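ArCE4A (Arthrobacter sp. AW19M34-1, PDB 5LFZ) probably removes acetyl groups from polysaccharides such as chitin, as a metal-dependent deacetylase of carbohydrate esterase family 4, here with bound nickel. Local coordinates at residues A22-V27 / G194-T199; I118-Y123 / V139-D144; G167-M172 / Q202-T207. All blocks are in the same frame, centred on the assembly; numbering follows the deposited sequence. Where two conformers were deposited one is given.

How the interactions relate
The three contacts follow the central parallel sheet of a deacetylase toward the metal site. Interaction 1 adds strand 196-197 to strand 26-32. Interaction 3, its centre about 8 Å from that of interaction 1, joins the next strand, 168-173, to the helix that follows 196-197; C26 O and G167 N, 2.7 Å apart, are probably hydrogen-bonded. Interaction 2 has its centre about 11 Å from that of interaction 3, and D142 OD2 is probably hydrogen-bonded to S168 OG at 2.6 Å. It comes nearest the active site: the side chain of Y123 is about 6 Å from the nickel, which D33, H82 and H86 bind, while that of I169 is about 13 Å away.

Interaction 1 of 3, residues A22-V27 / G194-T199; sequences ATTKCV and GYTLVT
The start of strand 26-32, at C26 and V27, pairs in parallel with the short strand of T196 and L197, an example of how parallel pairing joins parts of a chain far apart in sequence; flanking K25 and V198 extend the bonding. Backbone hydrogen bonds set the register. T196 uses both of its peptide groups: its N donates to K25 O at 2.8 Å, nearly straight at 169°, and its O accepts from V27 N at 3.0 Å. V198 N then reaches V27 O, also at 3.0 Å, so that C26 pairs with T196 and V27 with L197. The CA-H groups of Y195, C26 and L197 add weaker contacts to the same three carbonyl oxygens.

Side-chain contacts divide between the two faces. On the face that carries C26 and T196, the sulfur of C26 meets V198 CG1 at 3.9 Å. T24 crosses T196 at a slant, its CG2 3.5 Å from T196 OG1. On the other face V27 CB approaches L197 CD2. In one of the two conformers of V27, so with some reserve, CG2 sits over the Y195 ring in a CH-pi contact, 4.0 Å from the centroid and 30° off the ring normal; K25 O lies near the plane of that ring at its edge.

Covalent and capping features frame the pair. C26 is disulfide-bonded to C21, tying the N-terminal loop to the first strand. G194 closes helix 177-192 with a Schellman motif, and T199 is the N-cap of helix 200-203. Setting strand 196-197 beside the first strand, some 170 positions away in the chain, is consistent with the distorted (beta/alpha) barrel known for CE4 deacetylases of the NodB homology type.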
loop_
_atom_site.group_PDB
_atom_site.type_symbol
_atom_site.label_atom_id
_atom_site.label_comp_id
_atom_site.label_asym_id
_atom_site.label_seq_id
_atom_site.Cartn_x
_atom_site.Cartn_y
_atom_site.Cartn_z
ATOM N N ALA A 22 17.622 -6.819 -5.355
ATOM C CA ALA A 22 18.287 -8.095 -5.127
ATOM C C ALA A 22 19.611 -7.856 -4.409
ATOM O O ALA A 22 20.111 -8.722 -3.690
ATOM C CB ALA A 22 18.508 -8.829 -6.439
ATOM N N THR A 23 20.164 -6.663 -4.599
ATOM C CA THR A 23 21.432 -6.292 -3.987
ATOM C C THR A 23 21.269 -5.126 -3.012
ATOM O O THR A 23 21.842 -5.133 -1.920
ATOM C CB THR A 23 22.470 -5.911 -5.054
ATOM O OG1 THR A 23 21.996 -4.782 -5.798
ATOM C CG2 THR A 23 22.699 -7.072 -6.004
ATOM N N THR A 24 20.486 -4.129 -3.415
ATOM C CA THR A 24 20.252 -2.941 -2.598
ATOM C C THR A 24 19.252 -3.250 -1.486
ATOM O O THR A 24 18.299 -4.001 -1.685
ATOM C CB THR A 24 19.743 -1.761 -3.464
ATOM O OG1 THR A 24 20.695 -1.485 -4.499
ATOM C CG2 THR A 24 19.539 -0.500 -2.632
ATOM N N LYS A 25 19.487 -2.691 -0.303
ATOM C CA LYS A 25 18.606 -2.930 0.834
ATOM C C LYS A 25 17.329 -2.113 0.702
ATOM O O LYS A 25 17.297 -0.920 1.008
ATOM C CB LYS A 25 19.316 -2.603 2.143
ATOM C CG LYS A 25 20.564 -3.432 2.377
ATOM C CD LYS A 25 21.295 -2.959 3.614
ATOM C CE LYS A 25 22.790 -2.889 3.372
ATOM N NZ LYS A 25 23.516 -2.500 4.612
ATOM N N CYS A 26 16.279 -2.779 0.242
ATOM C CA CYS A 26 15.002 -2.130 -0.054
ATOM C C CYS A 26 13.916 -2.325 0.994
ATOM O O CYS A 26 13.825 -3.366 1.641
ATOM C CB CYS A 26 14.456 -2.630 -1.399
ATOM S SG CYS A 26 15.438 -2.180 -2.843
ATOM N N VAL A 27 13.092 -1.292 1.135
ATOM C CA VAL A 27 11.911 -1.316 1.984
ATOM C C VAL A 27 10.766 -0.660 1.212
ATOM O O VAL A 27 10.991 0.321 0.498
ATOM C CB VAL A 27 12.163 -0.580 3.317
ATOM C CG1 VAL A 27 10.862 -0.274 4.030
ATOM C CG2 VAL A 27 13.086 -1.401 4.209
ATOM N N GLY A 194 20.050 3.056 6.339
ATOM C CA GLY A 194 20.678 2.463 5.166
ATOM C C GLY A 194 19.736 1.886 4.124
ATOM O O GLY A 194 20.176 1.222 3.183
ATOM N N TYR A 195 18.443 2.145 4.277
ATOM C CA TYR A 195 17.448 1.600 3.358
ATOM C C TYR A 195 17.157 2.506 2.177
ATOM O O TYR A 195 17.271 3.732 2.262
ATOM C CB TYR A 195 16.142 1.314 4.100
ATOM C CG TYR A 195 16.299 0.278 5.179
ATOM C CD1 TYR A 195 16.522 -1.052 4.858
ATOM C CD2 TYR A 195 16.239 0.629 6.516
ATOM C CE1 TYR A 195 16.674 -2.009 5.848
ATOM C CE2 TYR A 195 16.390 -0.315 7.510
ATOM C CZ TYR A 195 16.611 -1.631 7.173
ATOM O OH TYR A 195 16.767 -2.568 8.170
ATOM N N THR A 196 16.778 1.877 1.069
ATOM C CA THR A 196 16.285 2.569 -0.108
ATOM C C THR A 196 14.790 2.300 -0.187
ATOM O O THR A 196 14.362 1.159 -0.063
ATOM C CB THR A 196 16.994 2.097 -1.383
ATOM O OG1 THR A 196 18.377 2.478 -1.323
ATOM C CG2 THR A 196 16.352 2.704 -2.632
ATOM N N LEU A 197 14.001 3.356 -0.350
ATOM C CA LEU A 197 12.551 3.227 -0.285
ATOM C C LEU A 197 12.009 3.076 -1.699
ATOM O O LEU A 197 12.330 3.872 -2.582
ATOM C CB LEU A 197 11.937 4.431 0.424
ATOM C CG LEU A 197 12.584 4.726 1.786
ATOM C CD1 LEU A 197 11.971 5.935 2.463
ATOM C CD2 LEU A 197 12.472 3.530 2.694
ATOM N N VAL A 198 11.203 2.040 -1.913
ATOM C CA VAL A 198 10.754 1.679 -3.258
ATOM C C VAL A 198 9.263 1.367 -3.292
ATOM O O VAL A 198 8.644 1.173 -2.254
ATOM C CB VAL A 198 11.513 0.444 -3.805
ATOM C CG1 VAL A 198 13.010 0.711 -3.902
ATOM C CG2 VAL A 198 11.226 -0.791 -2.948
ATOM N N THR A 199 8.692 1.308 -4.493
ATOM C CA THR A 199 7.315 0.847 -4.636
ATOM C C THR A 199 7.294 -0.671 -4.531
ATOM O O THR A 199 8.337 -1.313 -4.618
ATOM C CB THR A 199 6.696 1.268 -5.976
ATOM O OG1 THR A 199 7.446 0.684 -7.047
ATOM C CG2 THR A 199 6.697 2.787 -6.114
#

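Interaction 2 of 3, residues I118-Y123 / V139-D144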
loop_
_atom_site.group_PDB
_atom_site.type_symbol
_atom_site.label_atom_id
_atom_site.label_comp_id
_atom_site.label_asym_id
_atom_site.label_seq_id
_atom_site.Cartn_x
_atom_site.Cartn_y
_atom_site.Cartn_z
ATOM N N ILE A 118 -1.642 -4.940 -8.198
ATOM C CA ILE A 118 -1.537 -5.644 -6.927
ATOM C C ILE A 118 -2.784 -5.378 -6.089
ATOM O O ILE A 118 -3.448 -4.354 -6.267
ATOM C CB ILE A 118 -0.287 -5.199 -6.130
ATOM C CG1 ILE A 118 -0.295 -3.676 -5.948
ATOM C CG2 ILE A 118 0.988 -5.627 -6.843
ATOM C CD1 ILE A 118 0.942 -3.129 -5.239
ATOM N N LEU A 119 -3.099 -6.292 -5.176
ATOM C CA LEU A 119 -4.242 -6.124 -4.283
ATOM C C LEU A 119 -3.843 -6.551 -2.881
ATOM O O LEU A 119 -3.131 -7.536 -2.707
ATOM C CB LEU A 119 -5.451 -6.940 -4.772
ATOM C CG LEU A 119 -6.762 -6.868 -3.968
ATOM C CD1 LEU A 119 -7.968 -7.003 -4.897
ATOM C CD2 LEU A 119 -6.829 -7.918 -2.859
ATOM N N ARG A 120 -4.299 -5.802 -1.883
ATOM C CA ARG A 120 -4.098 -6.171 -0.485
ATOM C C ARG A 120 -5.460 -6.475 0.121
ATOM O O ARG A 120 -6.361 -5.641 0.068
ATOM C CB ARG A 120 -3.396 -5.058 0.284
ATOM C CG ARG A 120 -3.304 -5.323 1.770
ATOM C CD ARG A 120 -2.435 -4.291 2.452
ATOM N NE ARG A 120 -1.007 -4.532 2.259
ATOM C CZ ARG A 120 -0.076 -3.609 2.482
ATOM N NH1 ARG A 120 -0.447 -2.399 2.884
ATOM N NH2 ARG A 120 1.214 -3.882 2.304
ATOM N N PRO A 121 -5.634 -7.684 0.657
ATOM C CA PRO A 121 -6.949 -8.030 1.198
ATOM C C PRO A 121 -7.175 -7.356 2.545
ATOM O O PRO A 121 -6.268 -7.358 3.375
ATOM C CB PRO A 121 -6.879 -9.551 1.345
ATOM C CG PRO A 121 -5.429 -9.831 1.575
ATOM C CD PRO A 121 -4.675 -8.798 0.757
ATOM N N PRO A 122 -8.363 -6.772 2.749
ATOM C CA PRO A 122 -8.713 -6.164 4.041
ATOM C C PRO A 122 -8.448 -7.097 5.218
ATOM O O PRO A 122 -8.757 -8.287 5.141
ATOM C CB PRO A 122 -10.207 -5.880 3.890
ATOM C CG PRO A 122 -10.364 -5.601 2.434
ATOM C CD PRO A 122 -9.415 -6.555 1.743
ATOM N N TYR A 123 -7.853 -6.549 6.277
ATOM C CA TYR A 123 -7.553 -7.284 7.507
ATOM C C TYR A 123 -6.541 -8.404 7.279
ATOM O O TYR A 123 -6.289 -9.205 8.177
ATOM C CB TYR A 123 -8.840 -7.851 8.129
ATOM C CG TYR A 123 -9.966 -6.841 8.166
ATOM C CD1 TYR A 123 -9.959 -5.799 9.084
ATOM C CD2 TYR A 123 -11.026 -6.919 7.275
ATOM C CE1 TYR A 123 -10.979 -4.863 9.113
ATOM C CE2 TYR A 123 -12.051 -5.989 7.295
ATOM C CZ TYR A 123 -12.023 -4.964 8.215
ATOM O OH TYR A 123 -13.046 -4.039 8.234
ATOM N N VAL A 139 -0.719 -8.710 -1.833
ATOM C CA VAL A 139 0.413 -8.155 -1.112
ATOM C C VAL A 139 0.047 -7.873 0.341
ATOM O O VAL A 139 -0.778 -7.008 0.630
ATOM C CB VAL A 139 0.925 -6.868 -1.781
ATOM C CG1 VAL A 139 2.110 -6.298 -1.012
ATOM C CG2 VAL A 139 1.285 -7.146 -3.246
ATOM N N LEU A 140 0.651 -8.633 1.245
ATOM C CA LEU A 140 0.465 -8.409 2.674
ATOM C C LEU A 140 1.605 -7.541 3.184
ATOM O O LEU A 140 1.943 -6.537 2.557
ATOM C CB LEU A 140 0.389 -9.734 3.436
ATOM C CG LEU A 140 -0.887 -10.574 3.254
ATOM C CD1 LEU A 140 -2.139 -9.721 3.390
ATOM C CD2 LEU A 140 -0.893 -11.299 1.931
ATOM N N TRP A 141 2.198 -7.929 4.311
ATOM C CA TRP A 141 3.215 -7.116 4.978
ATOM C C TRP A 141 3.973 -7.938 6.016
ATOM O O TRP A 141 3.481 -8.966 6.481
ATOM C CB TRP A 141 2.569 -5.905 5.664
ATOM C CG TRP A 141 1.564 -6.306 6.714
ATOM C CD1 TRP A 141 1.809 -6.552 8.043
ATOM C CD2 TRP A 141 0.166 -6.522 6.519
ATOM N NE1 TRP A 141 0.645 -6.908 8.680
ATOM C CE2 TRP A 141 -0.380 -6.898 7.765
ATOM C CE3 TRP A 141 -0.684 -6.432 5.408
ATOM C CZ2 TRP A 141 -1.737 -7.173 7.934
ATOM C CZ3 TRP A 141 -2.028 -6.710 5.577
ATOM C CH2 TRP A 141 -2.542 -7.076 6.828
ATOM N N ASP A 142 5.156 -7.480 6.406
ATOM C CA ASP A 142 5.864 -8.159 7.483
ATOM C C ASP A 142 6.041 -7.233 8.682
ATOM O O ASP A 142 6.367 -7.687 9.773
ATOM C CB ASP A 142 7.214 -8.703 7.000
ATOM C CG ASP A 142 8.183 -7.612 6.614
ATOM O OD1 ASP A 142 7.735 -6.570 6.101
ATOM O OD2 ASP A 142 9.403 -7.800 6.818
ATOM N N VAL A 143 5.815 -5.938 8.476
ATOM C CA VAL A 143 5.878 -4.971 9.568
ATOM C C VAL A 143 4.556 -4.233 9.715
ATOM O O VAL A 143 4.190 -3.431 8.860
ATOM C CB VAL A 143 6.996 -3.931 9.361
ATOM C CG1 VAL A 143 7.015 -2.942 10.526
ATOM C CG2 VAL A 143 8.342 -4.617 9.202
ATOM N N ASP A 144 3.846 -4.519 10.800
ATOM C CA ASP A 144 2.612 -3.818 11.125
ATOM C C ASP A 144 2.915 -2.708 12.132
ATOM O O ASP A 144 3.225 -2.987 13.291
ATOM C CB ASP A 144 1.579 -4.794 11.695
ATOM C CG ASP A 144 0.232 -4.146 11.971
ATOM O OD1 ASP A 144 0.095 -2.914 11.830
ATOM O OD2 ASP A 144 -0.700 -4.883 12.352
#
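R120 reaches across to V139, L140 and W141, and its side chain shows how one arginine can bind several groups at once. The chain stays extended to CD, running past V139 O, which CG approaches to 3.2 Å. A bend at the next torsion, chi3 -78°, then turns the guanidinium back toward the 139-144 backbone. NE donates to V139 O at 3.0 Å and NH2 to L140 O at 2.8 Å. Neither bond is ideal: the first donor is tilted from the plane of its carbonyl, and the second stands above it.

W141 CG lies between the backbone N and the carbonyl carbon (chi1 60°), which sends the indole toward R120. CE3 comes over one face of the guanidinium, 3.7 Å from NE, yet the two planes are 84° apart; the indole therefore meets the group with its edge instead of stacking on it. The far corner of the ring, CH2, approaches the backbone of Y123.

Around this centre, V139 N bonds to L119 O at 2.8 Å, V139 CG2 packs against I118 CB, and the L140 and P121 side chains cross at about a right angle, CD1 of L140 3.8 Å from CG of P121.

The strongest partner of R120, which opens the RPPY motif, is outside both segments: NH1 forms a salt bridge with D32 of the FDDGP motif, next in sequence to the metal ligand D33. Fixed by V139 O, L140 O and D32, the guanidinium probably orients D32, while R120 O separately holds ND1 of the metal ligand H82.

Interaction 3 of 3, residues G167-M172 / Q202-T207; sequences GSIILM and QLFAGT
I169 and L203 meet through extended branches. In L203, CG is directed opposite the backbone N (chi1 -177°) and CD2 continues the extended line, reaching I169 CG1 at 3.5 Å. I169 places CG1 beside its own backbone N, and a second torsion of 174° stretches CD1 onward to F204 CE2 at 3.7 Å. The methyl arrives at the edge of the phenyl ring, near its plane, and the two side chains cross at about a right angle.

L203 forks over G167, just ahead of I169: CD2 also lies 3.8 Å from G167 O, while CD1 approaches G167 CA at 4.0 Å. The contact is an example of van der Waals docking of a helix end on a strand, with no hydrogen bond across it.

F204 is held from its own side of the contact. A type II turn runs from F204 to T207, and F204 O accepts both T207 N at 3.1 Å and T207 OG1 at 2.7 Å, the two donors coming from the same face of the carbonyl plane. The ring of F204 stacks with F209.

In the fold, helix 200-203 ends against G167 and I169, with L203 also touching C26 and V198. Strand 168-173 lies between strands 26-32 and 143-144 in the central sheet, and its I170 and M172 pack on helix 177-192 through L190 and L186.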
loop_
_atom_site.group_PDB
_atom_site.type_symbol
_atom_site.label_atom_id
_atom_site.label_comp_id
_atom_site.label_asym_id
_atom_site.label_seq_id
_atom_site.Cartn_x
_atom_site.Cartn_y
_atom_site.Cartn_z
ATOM N N GLY A 167 14.020 -5.982 2.316
ATOM C CA GLY A 167 12.925 -6.693 1.681
ATOM C C GLY A 167 11.581 -6.489 2.358
ATOM O O GLY A 167 10.570 -7.032 1.917
ATOM N N SER A 168 11.562 -5.698 3.428
ATOM C CA SER A 168 10.340 -5.498 4.206
ATOM C C SER A 168 9.259 -4.665 3.525
ATOM O O SER A 168 9.531 -3.795 2.696
ATOM C CB SER A 168 10.672 -4.851 5.553
ATOM O OG SER A 168 11.118 -5.814 6.486
ATOM N N ILE A 169 8.022 -4.950 3.915
ATOM C CA ILE A 169 6.853 -4.187 3.512
ATOM C C ILE A 169 6.202 -3.623 4.769
ATOM O O ILE A 169 5.733 -4.377 5.618
ATOM C CB ILE A 169 5.840 -5.051 2.745
ATOM C CG1 ILE A 169 6.474 -5.612 1.466
ATOM C CG2 ILE A 169 4.580 -4.252 2.440
ATOM C CD1 ILE A 169 5.584 -6.591 0.720
ATOM N N ILE A 170 6.177 -2.302 4.886
ATOM C CA ILE A 170 5.676 -1.659 6.096
ATOM C C ILE A 170 4.226 -1.240 5.914
ATOM O O ILE A 170 3.904 -0.526 4.964
ATOM C CB ILE A 170 6.522 -0.429 6.466
ATOM C CG1 ILE A 170 7.997 -0.822 6.601
ATOM C CG2 ILE A 170 5.999 0.214 7.748
ATOM C CD1 ILE A 170 8.896 0.337 6.964
ATOM N N LEU A 171 3.359 -1.705 6.813
ATOM C CA LEU A 171 1.936 -1.357 6.795
ATOM C C LEU A 171 1.627 -0.137 7.650
ATOM O O LEU A 171 1.866 -0.135 8.858
ATOM C CB LEU A 171 1.085 -2.538 7.281
ATOM C CG LEU A 171 -0.410 -2.260 7.486
ATOM C CD1 LEU A 171 -1.104 -1.986 6.162
ATOM C CD2 LEU A 171 -1.084 -3.420 8.210
ATOM N N MET A 172 1.090 0.891 7.003
ATOM C CA MET A 172 0.545 2.055 7.674
ATOM C C MET A 172 -0.808 2.381 7.066
ATOM O O MET A 172 -1.196 1.800 6.045
ATOM C CB MET A 172 1.487 3.250 7.555
ATOM C CG MET A 172 2.776 3.072 8.325
ATOM S SD MET A 172 3.992 4.315 7.873
ATOM C CE MET A 172 4.397 3.781 6.211
ATOM N N GLN A 202 8.802 -2.314 -7.636
ATOM C CA GLN A 202 10.263 -2.341 -7.608
ATOM C C GLN A 202 10.793 -3.387 -6.638
ATOM O O GLN A 202 11.779 -4.068 -6.926
ATOM C CB GLN A 202 10.822 -0.973 -7.224
ATOM C CG GLN A 202 10.436 0.169 -8.146
ATOM C CD GLN A 202 10.944 1.505 -7.627
ATOM O OE1 GLN A 202 10.367 2.088 -6.706
ATOM N NE2 GLN A 202 12.041 1.987 -8.206
ATOM N N LEU A 203 10.132 -3.503 -5.490
ATOM C CA LEU A 203 10.556 -4.424 -4.444
ATOM C C LEU A 203 10.562 -5.862 -4.947
ATOM O O LEU A 203 11.475 -6.632 -4.640
ATOM C CB LEU A 203 9.649 -4.299 -3.218
ATOM C CG LEU A 203 10.046 -5.181 -2.033
ATOM C CD1 LEU A 203 11.369 -4.722 -1.448
ATOM C CD2 LEU A 203 8.964 -5.160 -0.982
ATOM N N PHE A 204 9.559 -6.217 -5.743
ATOM C CA PHE A 204 9.443 -7.584 -6.247
ATOM C C PHE A 204 9.957 -7.747 -7.670
ATOM O O PHE A 204 9.826 -8.821 -8.256
ATOM C CB PHE A 204 7.989 -8.054 -6.180
ATOM C CG PHE A 204 7.522 -8.365 -4.789
ATOM C CD1 PHE A 204 7.760 -9.609 -4.225
ATOM C CD2 PHE A 204 6.849 -7.412 -4.042
ATOM C CE1 PHE A 204 7.332 -9.898 -2.941
ATOM C CE2 PHE A 204 6.419 -7.694 -2.758
ATOM C CZ PHE A 204 6.663 -8.940 -2.206
ATOM N N ALA A 205 10.542 -6.689 -8.222
ATOM C CA ALA A 205 11.063 -6.734 -9.586
ATOM C C ALA A 205 12.138 -7.809 -9.733
ATOM O O ALA A 205 13.142 -7.799 -9.021
ATOM C CB ALA A 205 11.613 -5.379 -9.984
ATOM N N GLY A 206 11.913 -8.739 -10.655
ATOM C CA GLY A 206 12.867 -9.801 -10.913
ATOM C C GLY A 206 12.480 -11.122 -10.274
ATOM O O GLY A 206 12.921 -12.182 -10.716
ATOM N N THR A 207 11.655 -11.061 -9.234
ATOM C CA THR A 207 11.206 -12.267 -8.546
ATOM C C THR A 207 9.942 -12.824 -9.190
ATOM O O THR A 207 9.331 -12.171 -10.036
ATOM C CB THR A 207 10.930 -12.001 -7.059
ATOM O OG1 THR A 207 9.748 -11.201 -6.928
ATOM C CG2 THR A 207 12.107 -11.280 -6.416
#